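Local coordinates for berberine bridge enzyme-like 28 (PDB 5D79), which acts as a secreted FAD-dependent oxidoreductase of the berberine bridge enzyme-like family and takes part in the plant's adaptation to salt stress, at residues Val79-Pro84 against Phe125-Leu130; Gly101-Thr106 against Tyr121-Ala126; Ser59-Ser64 against Arg105-Gly110. All blocks are in the same frame, centred on the assembly; numbering follows the deposited sequence.

Contact 1: residues Val79-Pro84 against Phe125-Leu130; sequences VSIITP and FAVIDL
Ile-81 runs alongside Val-127, both side chains on the same face of the sheet and their CA atoms 4.5 Å apart. From CB, Ile-81 sends CG1 beside the backbone N and CG2 beside the carbonyl carbon (chi1 -58°). CG1 rests against CB of Val-127 at 4.0 Å; CB and CG2 both border Val-127 O, CG2 at 3.8 Å, and CG2 also meets CB of Asp-129. At the tip, CD1 leaves the strand pair for Leu-61 of helix 58-63. Ile-82 shows the pairing to be parallel: its N donates to Val-127 O (2.8 Å, N-H...O 174°) and its O accepts from Asp-129 N at 2.9 Å, the residues before and after its register partner Ile-128. These are the two inner strands of the four-stranded mixed sheet in the PCMH-type FAD-binding domain, with helix 87-100 packed on the Ile-128 face. Beyond the strand, Pro-84 crosses Ile-128 at about a right angle, its CG 4.0 Å from CG2 of Ile-128 and 4.2 Å from CD2 of Leu-130. Its CD sits 3.1 Å from Asp-129 O, and a water donates both to that oxygen and to Pro-84 O. A glycine here would probably leave Ile-128 CG2 and Leu-130 CD2 without the ring they pack on and free the backbone to turn. The carboxylate of Asp-129 is held from outside, OD2 forming salt bridges with Arg-131 and Arg-107.

Contact 2: residues Gly101-Thr106 against Tyr121-Ala126; sequences GIHVRT and YNKPFA. With FAD (flavin-adenine dinucleotide), chain E.
At the edge of the sheet in the PCMH-type FAD-binding domain, His-103 and Arg-105 of outer strand 103-107 meet Phe-125 and Ala-126 of the neighbouring segment 121-126. Two backbone bonds bracket Ala-126: its N donates to His-103 O (2.9 Å), and its O accepts from Arg-105 N at the same length of 2.9 Å. Together they establish parallel pairing of Val-104 with Ala-126. With CG anti to the backbone N (chi1 180°), the His-103 ring is carried to where one face meets Lys-123 CE. The lysine chain, extended beyond CG, crosses it at about a right angle and makes a CH-pi contact, CE lying 3.7 Å from the ring centroid and 21° off the normal. In the plane of that ring, at its edge, Arg-105 NH2 gives NE2 of His-103 a weak hydrogen bond of 3.3 Å. Lys-123, its NZ 4.1 Å from His-103 NE2, and Arg-105, though partly offset by the carboxylate of Glu-523, may disfavour a protonated imidazole. Arg-105 has firmer partners in Leu-116 O and that carboxylate, while its CG touches Phe-125 CD2 at 4.0 Å. Farther along, Thr-106 O accepts a hydrogen bond from the ribose hydroxyl O2B of FAD at 2.9 Å. Strand 80-82, helix 87-100 and parallel strand 103-107 form a beta-alpha-beta crossover, with strand 125-129 lying between the two strands.

Contact 3: residues Ser59-Ser64 against Arg105-Gly110; sequences SILDSS and RTRSAG. With FAD (flavin-adenine dinucleotide), chain E.
The guanidinium of Arg-107 presents its NH1-NH2 end to the carbonyl of Leu-61 and one face to the hydroxyl of Ser-64. Both end nitrogens donate to the single oxygen, which lies close to the guanidinium plane. NH1 approaches Leu-61 O on a lone pair at 3.0 Å; NH2 comes from above the carbonyl plane at 3.2 Å from Leu-61 O, a poorer geometry. Ser-64 OG stands 2.9 Å above the guanidinium plane, offset toward its rim, and the angles exclude a hydrogen bond to NE or NH2. A water links that OG to Ser-108 O. A chi1 of -176° extends the Arg-107 chain away from its own N, and a bend at chi3 (72°) turns the group onto the helix. Gly-110 fits closely too: its CA is 3.3 Å from Ser-64 O, and a CB there would clash. The loop that follows the strand, Ser-108 to Gly-110, also holds the cofactor: Ser-108 N and Gly-110 N, at 2.9 and 2.8 Å, both donate to phosphate oxygen O2A of FAD. The contact thus joins helix 58-63, through Leu-61, and Ser-64 to the end of strand 103-107, beside strand 125-129, whose Asp-129 forms a salt bridge with Arg-107 NH2.

In the fold
Contacts 1 and 2 share Phe-125 and Ala-126, since strand 125-129 lies between 80-82 and 103-107; their centres are about 10 Å apart. Along that strand the ladder continues with probable hydrogen bonds from Ile-128 N to Arg-105 O and from Leu-130 N to Arg-107 O, each 2.8 Å. Contact 3, about 8 Å from contact 1 between centres, brings helix 58-63 onto the sheet, and Ser-64 OG comes within 3.5 Å of Asp-129 OD2. All three contacts reach FAD: contact 1 through Leu-130, contact 2 at the adenosine ribose, contact 3 at the diphosphate and at adenine N7A. Contact 3 runs directly into His-111, the experimentally established covalent attachment residue, which is not linked to the flavin in this structure.

Contact 1: residues Val79-Pro84 against Phe125-Leu130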
loop_
_atom_site.group_PDB
_atom_site.type_symbol
_atom_site.label_atom_id
_atom_site.label_comp_id
_atom_site.label_asym_id
_atom_site.label_seq_id
_atom_site.Cartn_x
_atom_site.Cartn_y
_atom_site.Cartn_z
ATOM N N VAL A 79 -11.640 -11.258 19.898
ATOM C CA VAL A 79 -11.760 -12.011 21.137
ATOM C C VAL A 79 -10.430 -12.740 21.417
ATOM O O VAL A 79 -10.193 -13.255 22.522
ATOM C CB VAL A 79 -12.963 -12.982 21.056
ATOM C CG1 VAL A 79 -12.687 -14.091 20.060
ATOM C CG2 VAL A 79 -13.333 -13.517 22.419
ATOM N N SER A 80 -9.546 -12.741 20.416
ATOM C CA SER A 80 -8.186 -13.254 20.587
ATOM C C SER A 80 -7.202 -12.737 19.518
ATOM O O SER A 80 -7.581 -12.474 18.368
ATOM C CB SER A 80 -8.188 -14.796 20.603
ATOM O OG SER A 80 -8.808 -15.351 19.455
ATOM N N ILE A 81 -5.944 -12.572 19.932
ATOM C CA ILE A 81 -4.836 -12.280 19.030
ATOM C C ILE A 81 -3.772 -13.349 19.191
ATOM O O ILE A 81 -3.411 -13.703 20.299
ATOM C CB ILE A 81 -4.206 -10.901 19.309
ATOM C CG1 ILE A 81 -5.253 -9.793 19.175
ATOM C CG2 ILE A 81 -3.018 -10.645 18.382
ATOM C CD1 ILE A 81 -4.799 -8.462 19.735
ATOM N N ILE A 82 -3.271 -13.871 18.083
ATOM C CA ILE A 82 -2.192 -14.843 18.122
ATOM C C ILE A 82 -0.971 -14.266 17.394
ATOM O O ILE A 82 -1.075 -13.799 16.255
ATOM C CB ILE A 82 -2.615 -16.198 17.486
ATOM C CG1 ILE A 82 -3.932 -16.706 18.089
ATOM C CG2 ILE A 82 -1.531 -17.240 17.666
ATOM C CD1 ILE A 82 -5.188 -16.315 17.300
ATOM N N THR A 83 0.175 -14.267 18.072
ATOM C CA THR A 83 1.432 -13.812 17.477
ATOM C C THR A 83 2.337 -15.018 17.225
ATOM O O THR A 83 3.217 -15.315 18.033
ATOM C CB THR A 83 2.186 -12.754 18.373
ATOM O OG1 THR A 83 2.644 -13.347 19.600
ATOM C CG2 THR A 83 1.290 -11.567 18.690
ATOM N N PRO A 84 2.122 -15.714 16.095
ATOM C CA PRO A 84 2.877 -16.927 15.749
ATOM C C PRO A 84 4.390 -16.692 15.701
ATOM O O PRO A 84 4.819 -15.579 15.400
ATOM C CB PRO A 84 2.338 -17.285 14.359
ATOM C CG PRO A 84 1.787 -15.981 13.819
ATOM C CD PRO A 84 1.221 -15.296 15.005
ATOM N N PHE A 125 -14.223 -12.236 15.793
ATOM C CA PHE A 125 -13.038 -12.656 15.057
ATOM C C PHE A 125 -11.806 -12.740 15.941
ATOM O O PHE A 125 -11.821 -12.324 17.093
ATOM C CB PHE A 125 -12.767 -11.698 13.893
ATOM C CG PHE A 125 -12.271 -10.343 14.321
ATOM C CD1 PHE A 125 -13.146 -9.394 14.836
ATOM C CD2 PHE A 125 -10.927 -10.008 14.202
ATOM C CE1 PHE A 125 -12.687 -8.141 15.230
ATOM C CE2 PHE A 125 -10.467 -8.755 14.593
ATOM C CZ PHE A 125 -11.348 -7.823 15.108
ATOM N N ALA A 126 -10.738 -13.287 15.384
ATOM C CA ALA A 126 -9.445 -13.292 16.032
ATOM C C ALA A 126 -8.429 -12.677 15.068
ATOM O O ALA A 126 -8.729 -12.510 13.882
ATOM C CB ALA A 126 -9.056 -14.700 16.418
ATOM N N VAL A 127 -7.239 -12.343 15.571
ATOM C CA VAL A 127 -6.194 -11.727 14.754
ATOM C C VAL A 127 -4.925 -12.572 14.709
ATOM O O VAL A 127 -4.404 -12.956 15.738
ATOM C CB VAL A 127 -5.822 -10.310 15.278
ATOM C CG1 VAL A 127 -4.547 -9.809 14.620
ATOM C CG2 VAL A 127 -6.960 -9.329 15.048
ATOM N N ILE A 128 -4.445 -12.867 13.505
ATOM C CA ILE A 128 -3.111 -13.437 13.304
ATOM C C ILE A 128 -2.096 -12.305 13.036
ATOM O O ILE A 128 -1.929 -11.864 11.888
ATOM C CB ILE A 128 -3.078 -14.442 12.114
ATOM C CG1 ILE A 128 -4.261 -15.411 12.169
ATOM C CG2 ILE A 128 -1.770 -15.208 12.088
ATOM C CD1 ILE A 128 -4.387 -16.273 10.943
ATOM N N ASP A 129 -1.441 -11.831 14.096
ATOM C CA ASP A 129 -0.448 -10.760 14.001
ATOM C C ASP A 129 0.915 -11.374 13.680
ATOM O O ASP A 129 1.416 -12.215 14.432
ATOM C CB ASP A 129 -0.408 -9.959 15.313
ATOM C CG ASP A 129 0.413 -8.658 15.219
ATOM O OD1 ASP A 129 1.564 -8.682 14.735
ATOM O OD2 ASP A 129 -0.099 -7.604 15.666
ATOM N N LEU A 130 1.512 -10.944 12.568
ATOM C CA LEU A 130 2.728 -11.570 12.037
ATOM C C LEU A 130 4.012 -10.911 12.507
ATOM O O LEU A 130 5.079 -11.174 11.959
ATOM C CB LEU A 130 2.701 -11.564 10.512
ATOM C CG LEU A 130 1.543 -12.352 9.906
ATOM C CD1 LEU A 130 1.456 -12.109 8.422
ATOM C CD2 LEU A 130 1.724 -13.827 10.195
HETATM O O HOH W 1 3.834 -13.166 15.139
#

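Contact 2: residues Gly101-Thr106 against Tyr121-Ala126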
loop_
_atom_site.group_PDB
_atom_site.type_symbol
_atom_site.label_atom_id
_atom_site.label_comp_id
_atom_site.label_asym_id
_atom_site.label_seq_id
_atom_site.Cartn_x
_atom_site.Cartn_y
_atom_site.Cartn_z
ATOM N N GLY A 101 -15.448 -22.697 13.751
ATOM C CA GLY A 101 -16.237 -21.619 13.183
ATOM C C GLY A 101 -15.726 -20.241 13.551
ATOM O O GLY A 101 -16.493 -19.285 13.651
ATOM N N ILE A 102 -14.421 -20.129 13.749
ATOM C CA ILE A 102 -13.853 -18.848 14.114
ATOM C C ILE A 102 -13.290 -18.109 12.905
ATOM O O ILE A 102 -12.515 -18.650 12.110
ATOM C CB ILE A 102 -12.771 -19.007 15.170
ATOM C CG1 ILE A 102 -13.419 -19.336 16.512
ATOM C CG2 ILE A 102 -11.978 -17.728 15.304
ATOM C CD1 ILE A 102 -14.301 -18.221 17.033
ATOM N N HIS A 103 -13.717 -16.860 12.781
ATOM C CA HIS A 103 -13.292 -15.969 11.720
ATOM C C HIS A 103 -11.970 -15.318 12.115
ATOM O O HIS A 103 -11.790 -14.977 13.276
ATOM C CB HIS A 103 -14.385 -14.931 11.490
ATOM C CG HIS A 103 -14.071 -13.939 10.425
ATOM N ND1 HIS A 103 -13.571 -14.302 9.195
ATOM C CD2 HIS A 103 -14.202 -12.592 10.398
ATOM C CE1 HIS A 103 -13.394 -13.219 8.460
ATOM N NE2 HIS A 103 -13.770 -12.168 9.166
ATOM N N VAL A 104 -11.035 -15.164 11.180
ATOM C CA VAL A 104 -9.771 -14.499 11.509
ATOM C C VAL A 104 -9.453 -13.340 10.585
ATOM O O VAL A 104 -10.014 -13.225 9.500
ATOM C CB VAL A 104 -8.570 -15.464 11.466
ATOM C CG1 VAL A 104 -8.838 -16.685 12.328
ATOM C CG2 VAL A 104 -8.257 -15.865 10.037
ATOM N N ARG A 105 -8.545 -12.479 11.038
ATOM C CA ARG A 105 -7.963 -11.438 10.205
ATOM C C ARG A 105 -6.455 -11.490 10.358
ATOM O O ARG A 105 -5.964 -11.742 11.443
ATOM C CB ARG A 105 -8.492 -10.061 10.593
ATOM C CG ARG A 105 -9.957 -9.849 10.274
ATOM C CD ARG A 105 -10.224 -9.916 8.779
ATOM N NE ARG A 105 -11.656 -9.957 8.502
ATOM C CZ ARG A 105 -12.400 -8.895 8.212
ATOM N NH1 ARG A 105 -11.846 -7.691 8.142
ATOM N NH2 ARG A 105 -13.697 -9.038 7.976
ATOM N N THR A 106 -5.721 -11.260 9.272
ATOM C CA THR A 106 -4.262 -11.337 9.311
ATOM C C THR A 106 -3.602 -9.961 9.259
ATOM O O THR A 106 -3.823 -9.191 8.324
ATOM C CB THR A 106 -3.721 -12.173 8.153
ATOM O OG1 THR A 106 -4.152 -13.522 8.306
ATOM C CG2 THR A 106 -2.200 -12.136 8.136
ATOM N N TYR A 121 -16.296 -6.638 10.906
ATOM C CA TYR A 121 -17.579 -6.066 11.298
ATOM C C TYR A 121 -18.701 -7.107 11.360
ATOM O O TYR A 121 -18.758 -8.016 10.540
ATOM C CB TYR A 121 -17.955 -4.929 10.346
ATOM C CG TYR A 121 -17.056 -3.717 10.480
ATOM C CD1 TYR A 121 -17.189 -2.849 11.552
ATOM C CD2 TYR A 121 -16.074 -3.442 9.535
ATOM C CE1 TYR A 121 -16.376 -1.744 11.683
ATOM C CE2 TYR A 121 -15.254 -2.336 9.655
ATOM C CZ TYR A 121 -15.411 -1.487 10.733
ATOM O OH TYR A 121 -14.602 -0.379 10.876
ATOM N N ASN A 122 -19.563 -6.975 12.367
ATOM C CA ASN A 122 -20.787 -7.777 12.509
ATOM C C ASN A 122 -20.598 -9.282 12.742
ATOM O O ASN A 122 -21.565 -10.044 12.670
ATOM C CB ASN A 122 -21.689 -7.575 11.285
ATOM C CG ASN A 122 -22.622 -6.386 11.437
ATOM O OD1 ASN A 122 -22.315 -5.275 10.996
ATOM N ND2 ASN A 122 -23.769 -6.614 12.069
ATOM N N LYS A 123 -19.369 -9.708 13.025
ATOM C CA LYS A 123 -19.106 -11.095 13.414
ATOM C C LYS A 123 -17.781 -11.208 14.170
ATOM O O LYS A 123 -16.758 -10.689 13.729
ATOM C CB LYS A 123 -19.111 -12.026 12.190
ATOM C CG LYS A 123 -18.155 -11.650 11.049
ATOM C CD LYS A 123 -18.331 -12.601 9.866
ATOM C CE LYS A 123 -17.323 -12.352 8.748
ATOM N NZ LYS A 123 -17.414 -13.378 7.651
ATOM N N PRO A 124 -17.804 -11.882 15.327
ATOM C CA PRO A 124 -16.623 -12.058 16.186
ATOM C C PRO A 124 -15.429 -12.685 15.457
ATOM O O PRO A 124 -15.601 -13.566 14.611
ATOM C CB PRO A 124 -17.135 -12.986 17.292
ATOM C CG PRO A 124 -18.610 -12.742 17.329
ATOM C CD PRO A 124 -19.010 -12.499 15.907
ATOM N N PHE A 125 -14.223 -12.236 15.793
ATOM C CA PHE A 125 -13.038 -12.656 15.057
ATOM C C PHE A 125 -11.806 -12.740 15.941
ATOM O O PHE A 125 -11.821 -12.324 17.093
ATOM C CB PHE A 125 -12.767 -11.698 13.893
ATOM C CG PHE A 125 -12.271 -10.343 14.321
ATOM C CD1 PHE A 125 -13.146 -9.394 14.836
ATOM C CD2 PHE A 125 -10.927 -10.008 14.202
ATOM C CE1 PHE A 125 -12.687 -8.141 15.230
ATOM C CE2 PHE A 125 -10.467 -8.755 14.593
ATOM C CZ PHE A 125 -11.348 -7.823 15.108
ATOM N N ALA A 126 -10.738 -13.287 15.384
ATOM C CA ALA A 126 -9.445 -13.292 16.032
ATOM C C ALA A 126 -8.429 -12.677 15.068
ATOM O O ALA A 126 -8.729 -12.510 13.882
ATOM C CB ALA A 126 -9.056 -14.700 16.418
HETATM P PA FAD E . -2.011 -4.598 7.110
HETATM O O1A FAD E . -3.159 -3.843 7.731
HETATM O O2A FAD E . -1.249 -5.435 8.110
HETATM O O5B FAD E . -2.556 -5.487 5.875
HETATM C C5B FAD E . -3.440 -4.941 4.907
HETATM C C4B FAD E . -4.266 -6.015 4.186
HETATM O O4B FAD E . -3.408 -7.061 3.766
HETATM C C3B FAD E . -5.312 -6.622 5.108
HETATM O O3B FAD E . -6.496 -6.933 4.403
HETATM C C2B FAD E . -4.629 -7.880 5.614
HETATM O O2B FAD E . -5.552 -8.894 5.969
HETATM C C1B FAD E . -3.713 -8.261 4.455
HETATM N N9A FAD E . -2.474 -8.960 4.857
HETATM C C8A FAD E . -1.406 -8.481 5.582
HETATM N N7A FAD E . -0.482 -9.470 5.692
HETATM C C5A FAD E . -0.940 -10.571 5.048
HETATM C C6A FAD E . -0.420 -11.850 4.845
HETATM N N6A FAD E . 0.852 -12.119 5.115
HETATM N N1A FAD E . -1.148 -12.777 4.125
HETATM C C2A FAD E . -2.376 -12.438 3.603
HETATM N N3A FAD E . -2.887 -11.172 3.812
HETATM C C4A FAD E . -2.186 -10.255 4.518
HETATM N N1 FAD E . 0.960 1.911 -0.660
HETATM C C2 FAD E . 1.643 2.150 -1.840
HETATM O O2 FAD E . 1.779 1.251 -2.679
HETATM N N3 FAD E . 2.195 3.405 -2.066
HETATM C C4 FAD E . 2.070 4.423 -1.135
HETATM O O4 FAD E . 2.668 5.485 -1.319
HETATM C C4X FAD E . 1.400 4.172 0.062
HETATM N N5 FAD E . 1.368 5.118 1.075
HETATM C C5X FAD E . 0.974 4.740 2.350
HETATM C C6 FAD E . 1.161 5.581 3.445
HETATM C C7 FAD E . 0.752 5.189 4.722
HETATM C C7M FAD E . 0.948 6.109 5.889
HETATM C C8 FAD E . 0.192 3.926 4.919
HETATM C C8M FAD E . -0.279 3.489 6.275
HETATM C C9 FAD E . 0.002 3.087 3.826
HETATM C C9A FAD E . 0.343 3.508 2.537
HETATM N N10 FAD E . 0.124 2.690 1.440
HETATM C C10 FAD E . 0.874 2.896 0.299
HETATM C "C1'" FAD E . -0.849 1.554 1.520
HETATM C "C2'" FAD E . -0.224 0.247 1.967
HETATM O "O2'" FAD E . 0.670 -0.202 0.972
HETATM C "C3'" FAD E . -1.354 -0.751 2.192
HETATM O "O3'" FAD E . -2.134 -0.301 3.279
HETATM C "C4'" FAD E . -0.841 -2.125 2.546
HETATM O "O4'" FAD E . -1.812 -3.089 2.232
HETATM C "C5'" FAD E . -0.619 -2.207 4.040
HETATM O "O5'" FAD E . 0.169 -3.341 4.319
HETATM P P FAD E . 0.454 -3.681 5.859
HETATM O O1P FAD E . 1.047 -5.060 5.978
HETATM O O2P FAD E . 1.354 -2.644 6.483
HETATM O O3P FAD E . -1.039 -3.500 6.443
#

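Contact 3: residues Ser59-Ser64 against Arg105-Gly110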
loop_
_atom_site.group_PDB
_atom_site.type_symbol
_atom_site.label_atom_id
_atom_site.label_comp_id
_atom_site.label_asym_id
_atom_site.label_seq_id
_atom_site.Cartn_x
_atom_site.Cartn_y
_atom_site.Cartn_z
ATOM N N SER A 59 -2.439 -3.755 24.306
ATOM C CA SER A 59 -1.141 -3.249 23.871
ATOM C C SER A 59 -0.681 -3.910 22.581
ATOM O O SER A 59 -0.173 -3.244 21.677
ATOM C CB SER A 59 -0.095 -3.493 24.950
ATOM O OG SER A 59 0.183 -4.882 25.035
ATOM N N ILE A 60 -0.833 -5.231 22.520
ATOM C CA ILE A 60 -0.504 -5.993 21.316
ATOM C C ILE A 60 -1.403 -5.559 20.156
ATOM O O ILE A 60 -0.942 -5.407 19.023
ATOM C CB ILE A 60 -0.642 -7.517 21.549
ATOM C CG1 ILE A 60 0.478 -8.022 22.463
ATOM C CG2 ILE A 60 -0.597 -8.272 20.236
ATOM C CD1 ILE A 60 1.816 -8.155 21.755
ATOM N N LEU A 61 -2.681 -5.337 20.450
ATOM C CA LEU A 61 -3.640 -4.898 19.440
ATOM C C LEU A 61 -3.387 -3.462 18.997
ATOM O O LEU A 61 -3.465 -3.150 17.806
ATOM C CB LEU A 61 -5.072 -5.017 19.964
ATOM C CG LEU A 61 -6.166 -4.552 18.999
ATOM C CD1 LEU A 61 -6.176 -5.415 17.741
ATOM C CD2 LEU A 61 -7.535 -4.552 19.683
ATOM N N ASP A 62 -3.101 -2.590 19.963
ATOM C CA ASP A 62 -2.952 -1.169 19.687
ATOM C C ASP A 62 -1.655 -0.879 18.949
ATOM O O ASP A 62 -1.571 0.094 18.198
ATOM C CB ASP A 62 -2.991 -0.358 20.988
ATOM C CG ASP A 62 -4.094 0.686 21.004
ATOM O OD1 ASP A 62 -3.999 1.672 20.236
ATOM O OD2 ASP A 62 -5.041 0.532 21.808
ATOM N N SER A 63 -0.653 -1.730 19.158
ATOM C CA SER A 63 0.724 -1.425 18.748
ATOM C C SER A 63 0.925 -1.161 17.250
ATOM O O SER A 63 1.629 -0.219 16.875
ATOM C CB SER A 63 1.666 -2.554 19.189
ATOM O OG SER A 63 0.966 -3.765 19.399
ATOM N N SER A 64 0.327 -1.983 16.397
ATOM C CA SER A 64 0.472 -1.766 14.967
ATOM C C SER A 64 -0.804 -1.255 14.316
ATOM O O SER A 64 -1.082 -1.620 13.181
ATOM C CB SER A 64 0.931 -3.050 14.262
ATOM O OG SER A 64 0.572 -4.212 14.972
ATOM N N ARG A 105 -8.545 -12.479 11.038
ATOM C CA ARG A 105 -7.963 -11.438 10.205
ATOM C C ARG A 105 -6.455 -11.490 10.358
ATOM O O ARG A 105 -5.964 -11.742 11.443
ATOM C CB ARG A 105 -8.492 -10.061 10.593
ATOM C CG ARG A 105 -9.957 -9.849 10.274
ATOM C CD ARG A 105 -10.224 -9.916 8.779
ATOM N NE ARG A 105 -11.656 -9.957 8.502
ATOM C CZ ARG A 105 -12.400 -8.895 8.212
ATOM N NH1 ARG A 105 -11.846 -7.691 8.142
ATOM N NH2 ARG A 105 -13.697 -9.038 7.976
ATOM N N THR A 106 -5.721 -11.260 9.272
ATOM C CA THR A 106 -4.262 -11.337 9.311
ATOM C C THR A 106 -3.602 -9.961 9.259
ATOM O O THR A 106 -3.823 -9.191 8.324
ATOM C CB THR A 106 -3.721 -12.173 8.153
ATOM O OG1 THR A 106 -4.152 -13.522 8.306
ATOM C CG2 THR A 106 -2.200 -12.136 8.136
ATOM N N ARG A 107 -2.777 -9.656 10.257
ATOM C CA ARG A 107 -2.092 -8.373 10.283
ATOM C C ARG A 107 -0.584 -8.526 10.133
ATOM O O ARG A 107 0.030 -9.341 10.816
ATOM C CB ARG A 107 -2.406 -7.619 11.578
ATOM C CG ARG A 107 -1.797 -6.231 11.614
ATOM C CD ARG A 107 -2.422 -5.347 12.663
ATOM N NE ARG A 107 -2.039 -5.744 14.008
ATOM C CZ ARG A 107 -2.505 -5.176 15.111
ATOM N NH1 ARG A 107 -3.385 -4.187 15.023
ATOM N NH2 ARG A 107 -2.085 -5.599 16.300
ATOM N N SER A 108 0.006 -7.742 9.229
ATOM C CA SER A 108 1.464 -7.631 9.145
ATOM C C SER A 108 1.948 -6.413 9.926
ATOM O O SER A 108 2.454 -6.549 11.026
ATOM C CB SER A 108 1.937 -7.550 7.694
ATOM O OG SER A 108 1.640 -8.748 7.002
ATOM N N ALA A 109 1.794 -5.222 9.364
ATOM C CA ALA A 109 2.237 -4.027 10.070
ATOM C C ALA A 109 1.111 -3.018 10.188
ATOM O O ALA A 109 1.308 -1.924 10.708
ATOM C CB ALA A 109 3.443 -3.402 9.385
ATOM N N GLY A 110 -0.064 -3.380 9.679
ATOM C CA GLY A 110 -1.295 -2.689 10.030
ATOM C C GLY A 110 -1.587 -1.340 9.400
ATOM O O GLY A 110 -2.249 -0.498 10.006
HETATM P PA FAD E . -2.011 -4.598 7.110
HETATM O O1A FAD E . -3.159 -3.843 7.731
HETATM O O2A FAD E . -1.249 -5.435 8.110
HETATM O O5B FAD E . -2.556 -5.487 5.875
HETATM C C5B FAD E . -3.440 -4.941 4.907
HETATM C C4B FAD E . -4.266 -6.015 4.186
HETATM O O4B FAD E . -3.408 -7.061 3.766
HETATM C C3B FAD E . -5.312 -6.622 5.108
HETATM O O3B FAD E . -6.496 -6.933 4.403
HETATM C C2B FAD E . -4.629 -7.880 5.614
HETATM O O2B FAD E . -5.552 -8.894 5.969
HETATM C C1B FAD E . -3.713 -8.261 4.455
HETATM N N9A FAD E . -2.474 -8.960 4.857
HETATM C C8A FAD E . -1.406 -8.481 5.582
HETATM N N7A FAD E . -0.482 -9.470 5.692
HETATM C C5A FAD E . -0.940 -10.571 5.048
HETATM C C6A FAD E . -0.420 -11.850 4.845
HETATM N N6A FAD E . 0.852 -12.119 5.115
HETATM N N1A FAD E . -1.148 -12.777 4.125
HETATM C C2A FAD E . -2.376 -12.438 3.603
HETATM N N3A FAD E . -2.887 -11.172 3.812
HETATM C C4A FAD E . -2.186 -10.255 4.518
HETATM N N1 FAD E . 0.960 1.911 -0.660
HETATM C C2 FAD E . 1.643 2.150 -1.840
HETATM O O2 FAD E . 1.779 1.251 -2.679
HETATM N N3 FAD E . 2.195 3.405 -2.066
HETATM C C4 FAD E . 2.070 4.423 -1.135
HETATM O O4 FAD E . 2.668 5.485 -1.319
HETATM C C4X FAD E . 1.400 4.172 0.062
HETATM N N5 FAD E . 1.368 5.118 1.075
HETATM C C5X FAD E . 0.974 4.740 2.350
HETATM C C6 FAD E . 1.161 5.581 3.445
HETATM C C7 FAD E . 0.752 5.189 4.722
HETATM C C7M FAD E . 0.948 6.109 5.889
HETATM C C8 FAD E . 0.192 3.926 4.919
HETATM C C8M FAD E . -0.279 3.489 6.275
HETATM C C9 FAD E . 0.002 3.087 3.826
HETATM C C9A FAD E . 0.343 3.508 2.537
HETATM N N10 FAD E . 0.124 2.690 1.440
HETATM C C10 FAD E . 0.874 2.896 0.299
HETATM C "C1'" FAD E . -0.849 1.554 1.520
HETATM C "C2'" FAD E . -0.224 0.247 1.967
HETATM O "O2'" FAD E . 0.670 -0.202 0.972
HETATM C "C3'" FAD E . -1.354 -0.751 2.192
HETATM O "O3'" FAD E . -2.134 -0.301 3.279
HETATM C "C4'" FAD E . -0.841 -2.125 2.546
HETATM O "O4'" FAD E . -1.812 -3.089 2.232
HETATM C "C5'" FAD E . -0.619 -2.207 4.040
HETATM O "O5'" FAD E . 0.169 -3.341 4.319
HETATM P P FAD E . 0.454 -3.681 5.859
HETATM O O1P FAD E . 1.047 -5.060 5.978
HETATM O O2P FAD E . 1.354 -2.644 6.483
HETATM O O3P FAD E . -1.039 -3.500 6.443
HETATM O O HOH W 2 1.807 -6.433 13.691
#